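Local coordinates for protein EmGH1 (Erythrobacter marinus, PDB 5Z87) that probably hydrolyses beta-glucosides as a family 3 glycoside hydrolase, acting as a beta-glucosidase (cellobiase or gentiobiase), at residues A61-P66 with R367-A372; A80-F85 with V351-P356; Q729-E734 with Q739-E744. One frame throughout, in Å; residues are numbered along the deposited sequence.

Contact 1: residues A61-P66 with R367-A372; sequences AQLNCP and RYVRRA
Leu-63 spans the gap between the turn that leads into strand 64-65 and one face of helix 366-382, where Val-369 and Ala-372 receive it. The two backbones stay well apart, Leu-63 CA lying 7.1 Å from Ala-372 CA, and a single side chain bridges the distance. Its CB points toward the helix. CG stands anti to the carbonyl carbon, beside the backbone N (chi1 -47°), and carries two methyls that both reach the helix. CD2 takes the Ala-372 side: it lies 3.7 Å from Ala-372 CB and equally near the carbonyl carbon of that residue, so it rests against backbone as well as methyl. CD1 is 3.8 Å from Ala-372 CB and extends toward the preceding turn of the helix, where it stands 4.1 Å from Val-369 O and 4.2 Å from Val-369 CG1. The small Ala-372 thus sits within the fork of the leucine, touched by both branches, whereas Val-369 is met more loosely and by CD1 alone. Val-369 and Ala-372 are three residues apart and therefore face the same side of the helix, one turn after the other.

All three residues are buried, and the side chains that meet are all apolar. Neighbouring helices complete the enclosure: Leu-355 of helix 355-360 also packs on Leu-63, Met-59 of helix 56-61 on Val-369, and Leu-338 of helix 330-340 on Ala-372. Directly after the turn, strand 64-65 pairs in parallel with strand 345-346, and Leu-63 itself bonds through its backbone to Glu-345. The leucine thus joins the turn before strand 64-65, and the two-stranded parallel pair it leads into, to helix 366-382 of the TIM-barrel-like N-terminal domain of family 3 glycoside hydrolases.

Contact 2: residues A80-F85 with V351-P356; sequences ADFPYF and VYLMLP
Two aromatic rings, Phe-82 and Tyr-84, converge on the branched end of Leu-353. The closer approach is made by Phe-82, whose CD1 comes to 3.7 Å from Leu-353 CD2. Tyr-84 meets the leucine nearer its branch point: Tyr-84 CE2 is 3.9 Å from Leu-353 CG and 4.0 Å from Leu-353 CD1. Leu-353 CD2 also stands 4.1 Å from Tyr-84 CE2, so this one methyl is shared by both rings. Both aromatic side chains run at a slant to that of the leucine. For Tyr-84 the first torsion (77°) sets CG between the backbone N and the carbonyl carbon, and from there the ring reaches toward Leu-353.

The contact joins two irregular pieces of the TIM-barrel-like N-terminal domain. Residues 80-85 leave helix 75-81 at Phe-82 and wind into a short 3-10 segment, in which Phe-85 N bonds to Phe-82 O; residues 351-353 form another 3-10 segment shortly before helix 355-360. The inner side is the closely packed one: the buried Asn-64 of strand 64-65 touches Tyr-84, Tyr-352 and Leu-353, and Tyr-84 also rests on Ala-61 and Ile-89. Tyr-352, buried behind the contact, ties its hydroxyl to the backbone oxygen of Val-342.

Toward the surface the fit is looser. Phe-82, Tyr-84 and Leu-353 are all partly exposed, and Phe-82 gives up much less area to the leucine than Tyr-84 does, although it makes the shorter approach. Each ring has a further neighbour: that of Phe-82 meets the Phe-78 ring, with their planes inclined at about 45°, and a glycerol, probably from the crystallisation liquor, lies about 4 Å from the Tyr-84 side chain.

Contact 3: residues Q729-E734 with Q739-E744; sequences QKVLLE and QVVQFE
Apolar contact between strands 724-733 and 738-745 centres on Val-731 and Val-741, with Val-731 CG1 3.5 Å from Val-741 CG2. To one side, Gln-729 CB packs 3.7 Å from Val-741 CG1 and lies near the Phe-743 ring. To the other, Leu-733 CD2 reaches the aliphatic part of Gln-739, 3.5 Å from its CG.

The segments run nearly antiparallel, at 164°, but their axes stay 9.1 Å apart and the strands belong to different sheets. Strand 724-733 pairs with 703-713, and strand 738-745 with 689-697, so the contact joins edge strands of the two sheets of the fibronectin type III-like domain, with Val-731, Leu-733 and Val-741 buried between them.

One water makes a polar link across. Gln-739 OE1 accepts from this water, 3.1 Å away, which in turn accepts from Leu-732 N, while Gln-739 NE2 bonds weakly to Glu-737. Shortened to an alanine, this position is likely to leave the water without the Gln-739 OE1 acceptor and to open a gap beside Leu-733 CD2. A second polar bond is local to its strand: Gln-729, bent at chi2 (55°), folds its amide toward the following residue and away from Val-741, and NE2 donates almost straight (169°) to Lys-730 O.

In the fold
Contacts 1 and 2 belong to one neighbourhood of the N-terminal domain, their centres 11 Å apart. Residues 80-85 and 351-356 both lie in the chain between 61-66 and 367-372, and helices 355-360 and 366-382 follow one another. The two contacts touch where Leu-63 and Asn-64 meet the side chains of contact 2, so residues early and late in this domain's sequence meet in one patch. Contact 3 comes later in the chain, in the fibronectin type III-like domain on the opposite side of the chain's centre from contacts 1 and 2. Its centre is 49 Å from that of contact 1 and 57 Å from that of contact 2, and it lies within a separate domain.

Contact 1: residues A61-P66 with R367-A372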
loop_
_atom_site.group_PDB
_atom_site.type_symbol
_atom_site.label_atom_id
_atom_site.label_comp_id
_atom_site.label_asym_id
_atom_site.label_seq_id
_atom_site.Cartn_x
_atom_site.Cartn_y
_atom_site.Cartn_z
ATOM N N ALA A 61 -9.897 -35.413 19.535
ATOM C CA ALA A 61 -8.554 -35.268 20.084
ATOM C C ALA A 61 -7.510 -35.126 18.979
ATOM O O ALA A 61 -6.462 -34.503 19.187
ATOM C CB ALA A 61 -8.236 -36.462 20.991
ATOM N N GLN A 62 -7.779 -35.692 17.801
ATOM C CA GLN A 62 -6.890 -35.552 16.657
ATOM C C GLN A 62 -6.856 -34.130 16.087
ATOM O O GLN A 62 -6.063 -33.877 15.177
ATOM C CB GLN A 62 -7.300 -36.546 15.562
ATOM C CG GLN A 62 -7.249 -38.011 16.003
ATOM C CD GLN A 62 -5.833 -38.480 16.297
ATOM O OE1 GLN A 62 -4.921 -38.318 15.476
ATOM N NE2 GLN A 62 -5.631 -39.039 17.495
ATOM N N LEU A 63 -7.673 -33.201 16.588
ATOM C CA LEU A 63 -7.712 -31.846 16.046
ATOM C C LEU A 63 -6.937 -30.847 16.897
ATOM O O LEU A 63 -6.989 -29.643 16.625
ATOM C CB LEU A 63 -9.162 -31.380 15.880
ATOM C CG LEU A 63 -10.098 -32.395 15.208
ATOM C CD1 LEU A 63 -11.443 -31.782 14.918
ATOM C CD2 LEU A 63 -9.491 -32.937 13.927
ATOM N N ASN A 64 -6.219 -31.315 17.916
ATOM C CA ASN A 64 -5.456 -30.455 18.812
ATOM C C ASN A 64 -3.966 -30.612 18.541
ATOM O O ASN A 64 -3.494 -31.724 18.283
ATOM C CB ASN A 64 -5.756 -30.798 20.275
ATOM C CG ASN A 64 -7.245 -30.835 20.569
ATOM O OD1 ASN A 64 -7.990 -29.997 20.077
ATOM N ND2 ASN A 64 -7.685 -31.808 21.371
ATOM N N CYS A 65 -3.225 -29.499 18.605
ATOM C CA CYS A 65 -1.768 -29.506 18.441
ATOM C C CYS A 65 -1.117 -28.472 19.354
ATOM O O CYS A 65 -0.775 -27.364 18.919
ATOM C CB CYS A 65 -1.381 -29.243 16.986
ATOM S SG CYS A 65 0.390 -29.422 16.648
ATOM N N PRO A 66 -0.919 -28.804 20.631
ATOM C CA PRO A 66 -0.216 -27.888 21.540
ATOM C C PRO A 66 1.289 -27.971 21.331
ATOM O O PRO A 66 1.799 -28.785 20.560
ATOM C CB PRO A 66 -0.598 -28.406 22.933
ATOM C CG PRO A 66 -0.681 -29.903 22.720
ATOM C CD PRO A 66 -1.286 -30.066 21.310
ATOM N N ARG A 367 -20.457 -34.007 11.990
ATOM C CA ARG A 367 -19.802 -34.297 10.723
ATOM C C ARG A 367 -18.608 -33.376 10.443
ATOM O O ARG A 367 -17.725 -33.759 9.669
ATOM C CB ARG A 367 -20.821 -34.224 9.582
ATOM C CG ARG A 367 -21.204 -32.815 9.145
ATOM C CD ARG A 367 -22.073 -32.857 7.891
ATOM N NE ARG A 367 -21.899 -31.683 7.034
ATOM C CZ ARG A 367 -22.683 -30.612 7.073
ATOM N NH1 ARG A 367 -22.456 -29.590 6.258
ATOM N NH2 ARG A 367 -23.693 -30.561 7.934
ATOM N N TYR A 368 -18.551 -32.185 11.057
ATOM C CA TYR A 368 -17.385 -31.315 10.879
ATOM C C TYR A 368 -16.178 -31.851 11.645
ATOM O O TYR A 368 -15.042 -31.781 11.160
ATOM C CB TYR A 368 -17.725 -29.883 11.317
ATOM C CG TYR A 368 -18.622 -29.175 10.322
ATOM C CD1 TYR A 368 -18.111 -28.687 9.123
ATOM C CD2 TYR A 368 -19.980 -29.010 10.570
ATOM C CE1 TYR A 368 -18.918 -28.051 8.202
ATOM C CE2 TYR A 368 -20.800 -28.370 9.644
ATOM C CZ TYR A 368 -20.256 -27.897 8.463
ATOM O OH TYR A 368 -21.052 -27.271 7.536
ATOM N N VAL A 369 -16.406 -32.395 12.842
ATOM C CA VAL A 369 -15.329 -33.058 13.565
ATOM C C VAL A 369 -14.803 -34.234 12.758
ATOM O O VAL A 369 -13.588 -34.424 12.633
ATOM C CB VAL A 369 -15.810 -33.487 14.959
ATOM C CG1 VAL A 369 -14.736 -34.292 15.656
ATOM C CG2 VAL A 369 -16.159 -32.257 15.781
ATOM N N ARG A 370 -15.709 -35.014 12.163
ATOM C CA ARG A 370 -15.315 -36.188 11.389
ATOM C C ARG A 370 -14.606 -35.796 10.094
ATOM O O ARG A 370 -13.636 -36.454 9.687
ATOM C CB ARG A 370 -16.557 -37.048 11.109
ATOM C CG ARG A 370 -16.463 -38.007 9.925
ATOM C CD ARG A 370 -15.473 -39.107 10.192
ATOM N NE ARG A 370 -15.261 -40.004 9.051
ATOM C CZ ARG A 370 -15.740 -41.249 8.987
ATOM N NH1 ARG A 370 -16.476 -41.723 9.989
ATOM N NH2 ARG A 370 -15.493 -42.015 7.925
ATOM N N ARG A 371 -15.077 -34.734 9.427
ATOM C CA ARG A 371 -14.380 -34.243 8.239
ATOM C C ARG A 371 -12.937 -33.873 8.572
ATOM O O ARG A 371 -11.997 -34.280 7.876
ATOM C CB ARG A 371 -15.129 -33.042 7.647
ATOM C CG ARG A 371 -14.529 -32.534 6.329
ATOM C CD ARG A 371 -15.256 -31.278 5.823
ATOM N NE ARG A 371 -15.053 -30.107 6.685
ATOM C CZ ARG A 371 -15.419 -28.867 6.361
ATOM N NH1 ARG A 371 -16.010 -28.622 5.192
ATOM N NH2 ARG A 371 -15.196 -27.870 7.203
ATOM N N ALA A 372 -12.739 -33.141 9.664
ATOM C CA ALA A 372 -11.393 -32.718 10.028
ATOM C C ALA A 372 -10.540 -33.906 10.475
ATOM O O ALA A 372 -9.422 -34.102 9.976
ATOM C CB ALA A 372 -11.467 -31.647 11.117
#

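Contact 2: residues A80-F85 with V351-P356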
loop_
_atom_site.group_PDB
_atom_site.type_symbol
_atom_site.label_atom_id
_atom_site.label_comp_id
_atom_site.label_asym_id
_atom_site.label_seq_id
_atom_site.Cartn_x
_atom_site.Cartn_y
_atom_site.Cartn_z
ATOM N N ALA A 80 -4.303 -34.824 32.971
ATOM C CA ALA A 80 -5.099 -34.236 34.041
ATOM C C ALA A 80 -5.569 -32.835 33.653
ATOM O O ALA A 80 -6.746 -32.490 33.818
ATOM C CB ALA A 80 -4.291 -34.210 35.338
ATOM N N ASP A 81 -4.665 -32.021 33.104
ATOM C CA ASP A 81 -5.035 -30.659 32.734
ATOM C C ASP A 81 -5.985 -30.641 31.543
ATOM O O ASP A 81 -6.894 -29.809 31.487
ATOM C CB ASP A 81 -3.782 -29.842 32.423
ATOM C CG ASP A 81 -2.968 -29.527 33.660
ATOM O OD1 ASP A 81 -3.559 -29.471 34.763
ATOM O OD2 ASP A 81 -1.740 -29.328 33.526
ATOM N N PHE A 82 -5.792 -31.547 30.582
ATOM C CA PHE A 82 -6.542 -31.547 29.327
ATOM C C PHE A 82 -7.060 -32.957 29.059
ATOM O O PHE A 82 -6.364 -33.800 28.468
ATOM C CB PHE A 82 -5.680 -31.018 28.179
ATOM C CG PHE A 82 -4.967 -29.718 28.504
ATOM C CD1 PHE A 82 -5.629 -28.503 28.399
ATOM C CD2 PHE A 82 -3.644 -29.721 28.928
ATOM C CE1 PHE A 82 -4.984 -27.310 28.700
ATOM C CE2 PHE A 82 -2.980 -28.530 29.234
ATOM C CZ PHE A 82 -3.656 -27.321 29.120
ATOM N N PRO A 83 -8.295 -33.242 29.469
ATOM C CA PRO A 83 -8.785 -34.631 29.459
ATOM C C PRO A 83 -8.805 -35.317 28.097
ATOM O O PRO A 83 -8.723 -36.553 28.064
ATOM C CB PRO A 83 -10.196 -34.492 30.040
ATOM C CG PRO A 83 -10.059 -33.322 31.002
ATOM C CD PRO A 83 -9.166 -32.354 30.266
ATOM N N TYR A 84 -8.895 -34.586 26.980
ATOM C CA TYR A 84 -8.879 -35.250 25.673
ATOM C C TYR A 84 -7.637 -36.114 25.462
ATOM O O TYR A 84 -7.659 -37.003 24.608
ATOM C CB TYR A 84 -8.962 -34.235 24.523
ATOM C CG TYR A 84 -7.650 -33.511 24.242
ATOM C CD1 TYR A 84 -6.665 -34.080 23.435
ATOM C CD2 TYR A 84 -7.406 -32.252 24.776
ATOM C CE1 TYR A 84 -5.477 -33.427 23.197
ATOM C CE2 TYR A 84 -6.221 -31.592 24.539
ATOM C CZ TYR A 84 -5.266 -32.175 23.744
ATOM O OH TYR A 84 -4.087 -31.512 23.510
ATOM N N PHE A 85 -6.542 -35.837 26.172
ATOM C CA PHE A 85 -5.301 -36.568 25.933
ATOM C C PHE A 85 -5.422 -38.037 26.332
ATOM O O PHE A 85 -4.600 -38.854 25.911
ATOM C CB PHE A 85 -4.143 -35.895 26.685
ATOM C CG PHE A 85 -2.780 -36.430 26.324
ATOM C CD1 PHE A 85 -2.352 -36.457 25.001
ATOM C CD2 PHE A 85 -1.925 -36.901 27.311
ATOM C CE1 PHE A 85 -1.102 -36.951 24.670
ATOM C CE2 PHE A 85 -0.672 -37.402 26.990
ATOM C CZ PHE A 85 -0.258 -37.432 25.668
ATOM N N VAL A 351 -9.100 -23.377 21.424
ATOM C CA VAL A 351 -10.554 -23.332 21.427
ATOM C C VAL A 351 -11.145 -24.616 20.848
ATOM O O VAL A 351 -12.307 -24.937 21.131
ATOM C CB VAL A 351 -11.079 -22.075 20.692
ATOM C CG1 VAL A 351 -10.544 -20.811 21.348
ATOM C CG2 VAL A 351 -10.732 -22.105 19.200
ATOM N N TYR A 352 -10.372 -25.381 20.065
ATOM C CA TYR A 352 -10.895 -26.656 19.581
ATOM C C TYR A 352 -11.139 -27.660 20.702
ATOM O O TYR A 352 -11.804 -28.669 20.462
ATOM C CB TYR A 352 -9.961 -27.285 18.551
ATOM C CG TYR A 352 -10.224 -26.841 17.137
ATOM C CD1 TYR A 352 -10.990 -25.707 16.873
ATOM C CD2 TYR A 352 -9.693 -27.546 16.062
ATOM C CE1 TYR A 352 -11.237 -25.286 15.553
ATOM C CE2 TYR A 352 -9.926 -27.135 14.736
ATOM C CZ TYR A 352 -10.703 -26.005 14.496
ATOM O OH TYR A 352 -10.928 -25.604 13.204
ATOM N N LEU A 353 -10.627 -27.413 21.910
ATOM C CA LEU A 353 -10.952 -28.280 23.031
ATOM C C LEU A 353 -12.439 -28.222 23.374
ATOM O O LEU A 353 -12.950 -29.140 24.020
ATOM C CB LEU A 353 -10.103 -27.916 24.252
ATOM C CG LEU A 353 -8.682 -28.511 24.328
ATOM C CD1 LEU A 353 -7.861 -28.238 23.089
ATOM C CD2 LEU A 353 -7.916 -28.017 25.550
ATOM N N MET A 354 -13.147 -27.180 22.931
ATOM C CA MET A 354 -14.587 -27.066 23.134
ATOM C C MET A 354 -15.398 -27.860 22.118
ATOM O O MET A 354 -16.617 -27.962 22.277
ATOM C CB MET A 354 -15.032 -25.593 23.065
ATOM C CG MET A 354 -14.407 -24.674 24.108
ATOM S SD MET A 354 -14.801 -22.927 23.802
ATOM C CE MET A 354 -13.744 -22.138 25.017
ATOM N N LEU A 355 -14.768 -28.404 21.075
ATOM C CA LEU A 355 -15.534 -29.039 20.002
ATOM C C LEU A 355 -16.419 -30.192 20.480
ATOM O O LEU A 355 -17.590 -30.250 20.062
ATOM C CB LEU A 355 -14.582 -29.496 18.896
ATOM C CG LEU A 355 -13.874 -28.417 18.086
ATOM C CD1 LEU A 355 -13.054 -29.072 16.976
ATOM C CD2 LEU A 355 -14.873 -27.421 17.512
ATOM N N PRO A 356 -15.952 -31.132 21.321
ATOM C CA PRO A 356 -16.863 -32.220 21.747
ATOM C C PRO A 356 -18.088 -31.713 22.489
ATOM O O PRO A 356 -19.213 -32.107 22.162
ATOM C CB PRO A 356 -15.973 -33.106 22.640
ATOM C CG PRO A 356 -14.572 -32.791 22.226
ATOM C CD PRO A 356 -14.585 -31.331 21.845
#

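Contact 3: residues Q729-E734 with Q739-E744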
loop_
_atom_site.group_PDB
_atom_site.type_symbol
_atom_site.label_atom_id
_atom_site.label_comp_id
_atom_site.label_asym_id
_atom_site.label_seq_id
_atom_site.Cartn_x
_atom_site.Cartn_y
_atom_site.Cartn_z
ATOM N N GLN A 729 16.794 -20.097 -16.569
ATOM C CA GLN A 729 17.745 -21.194 -16.702
ATOM C C GLN A 729 19.133 -20.684 -16.353
ATOM O O GLN A 729 19.677 -19.838 -17.065
ATOM C CB GLN A 729 17.727 -21.746 -18.121
ATOM C CG GLN A 729 18.635 -22.948 -18.335
ATOM C CD GLN A 729 18.350 -24.061 -17.359
ATOM O OE1 GLN A 729 17.314 -24.730 -17.452
ATOM N NE2 GLN A 729 19.254 -24.259 -16.397
ATOM N N LYS A 730 19.712 -21.181 -15.268
ATOM C CA LYS A 730 21.117 -20.910 -15.002
ATOM C C LYS A 730 21.975 -21.743 -15.953
ATOM O O LYS A 730 21.733 -22.941 -16.131
ATOM C CB LYS A 730 21.458 -21.212 -13.543
ATOM C CG LYS A 730 22.708 -20.486 -13.054
ATOM C CD LYS A 730 22.869 -20.583 -11.560
ATOM C CE LYS A 730 23.461 -19.316 -10.988
ATOM N NZ LYS A 730 23.629 -19.379 -9.521
ATOM N N VAL A 731 22.937 -21.097 -16.614
ATOM C CA VAL A 731 23.866 -21.777 -17.511
ATOM C C VAL A 731 25.288 -21.549 -17.018
ATOM O O VAL A 731 25.596 -20.537 -16.378
ATOM C CB VAL A 731 23.744 -21.325 -18.981
ATOM C CG1 VAL A 731 22.366 -21.637 -19.511
ATOM C CG2 VAL A 731 24.062 -19.840 -19.114
ATOM N N LEU A 732 26.147 -22.521 -17.304
ATOM C CA LEU A 732 27.575 -22.443 -17.035
ATOM C C LEU A 732 28.293 -22.463 -18.374
ATOM O O LEU A 732 28.018 -23.332 -19.208
ATOM C CB LEU A 732 28.036 -23.608 -16.146
ATOM C CG LEU A 732 29.552 -23.815 -15.999
ATOM C CD1 LEU A 732 30.222 -22.637 -15.283
ATOM C CD2 LEU A 732 29.856 -25.135 -15.276
ATOM N N LEU A 733 29.181 -21.493 -18.594
ATOM C CA LEU A 733 29.822 -21.303 -19.890
ATOM C C LEU A 733 31.317 -21.098 -19.717
ATOM O O LEU A 733 31.751 -20.337 -18.843
ATOM C CB LEU A 733 29.232 -20.090 -20.644
ATOM C CG LEU A 733 27.771 -20.150 -21.098
ATOM C CD1 LEU A 733 27.318 -18.815 -21.752
ATOM C CD2 LEU A 733 27.583 -21.306 -22.044
ATOM N N GLU A 734 32.096 -21.773 -20.569
ATOM C CA GLU A 734 33.523 -21.519 -20.704
ATOM C C GLU A 734 33.749 -20.250 -21.522
ATOM O O GLU A 734 32.878 -19.832 -22.284
ATOM C CB GLU A 734 34.211 -22.703 -21.386
ATOM C CG GLU A 734 34.207 -24.009 -20.593
ATOM C CD GLU A 734 34.851 -23.857 -19.228
ATOM O OE1 GLU A 734 35.855 -23.117 -19.127
ATOM O OE2 GLU A 734 34.352 -24.470 -18.254
ATOM N N GLN A 739 25.713 -21.154 -25.609
ATOM C CA GLN A 739 24.619 -22.099 -25.453
ATOM C C GLN A 739 23.312 -21.484 -25.936
ATOM O O GLN A 739 23.069 -20.283 -25.772
ATOM C CB GLN A 739 24.474 -22.565 -24.008
ATOM C CG GLN A 739 25.481 -23.638 -23.619
ATOM C CD GLN A 739 25.328 -24.077 -22.178
ATOM O OE1 GLN A 739 24.229 -24.040 -21.621
ATOM N NE2 GLN A 739 26.437 -24.485 -21.559
ATOM N N VAL A 740 22.485 -22.323 -26.543
ATOM C CA VAL A 740 21.161 -21.942 -27.007
ATOM C C VAL A 740 20.179 -22.532 -25.997
ATOM O O VAL A 740 19.865 -23.728 -26.037
ATOM C CB VAL A 740 20.912 -22.430 -28.436
ATOM C CG1 VAL A 740 19.545 -21.995 -28.942
ATOM C CG2 VAL A 740 22.017 -21.922 -29.377
ATOM N N VAL A 741 19.730 -21.704 -25.047
ATOM C CA VAL A 741 18.794 -22.141 -24.015
ATOM C C VAL A 741 17.407 -22.291 -24.621
ATOM O O VAL A 741 16.951 -21.438 -25.390
ATOM C CB VAL A 741 18.784 -21.151 -22.842
ATOM C CG1 VAL A 741 17.758 -21.562 -21.810
ATOM C CG2 VAL A 741 20.142 -21.102 -22.212
ATOM N N GLN A 742 16.732 -23.390 -24.294
ATOM C CA GLN A 742 15.414 -23.685 -24.842
ATOM C C GLN A 742 14.363 -23.492 -23.759
ATOM O O GLN A 742 14.523 -23.983 -22.638
ATOM C CB GLN A 742 15.363 -25.112 -25.392
ATOM C CG GLN A 742 16.347 -25.362 -26.532
ATOM C CD GLN A 742 15.849 -24.811 -27.854
ATOM O OE1 GLN A 742 14.657 -24.550 -28.024
ATOM N NE2 GLN A 742 16.757 -24.634 -28.803
ATOM N N PHE A 743 13.302 -22.760 -24.090
ATOM C CA PHE A 743 12.132 -22.629 -23.234
ATOM C C PHE A 743 10.892 -23.102 -23.983
ATOM O O PHE A 743 10.843 -23.115 -25.220
ATOM C CB PHE A 743 11.914 -21.177 -22.783
ATOM C CG PHE A 743 13.048 -20.594 -21.991
ATOM C CD1 PHE A 743 13.149 -20.828 -20.635
ATOM C CD2 PHE A 743 13.988 -19.782 -22.597
ATOM C CE1 PHE A 743 14.187 -20.277 -19.890
ATOM C CE2 PHE A 743 15.022 -19.231 -21.863
ATOM C CZ PHE A 743 15.119 -19.481 -20.504
ATOM N N GLU A 744 9.858 -23.449 -23.231
ATOM C CA GLU A 744 8.579 -23.762 -23.855
ATOM C C GLU A 744 7.468 -23.093 -23.066
ATOM O O GLU A 744 7.404 -23.229 -21.840
ATOM C CB GLU A 744 8.342 -25.279 -23.949
ATOM C CG GLU A 744 7.274 -25.645 -24.988
ATOM C CD GLU A 744 7.128 -27.146 -25.228
ATOM O OE1 GLU A 744 6.169 -27.737 -24.698
ATOM O OE2 GLU A 744 7.961 -27.729 -25.958
HETATM O O HOH W 1 24.729 -24.821 -18.689
#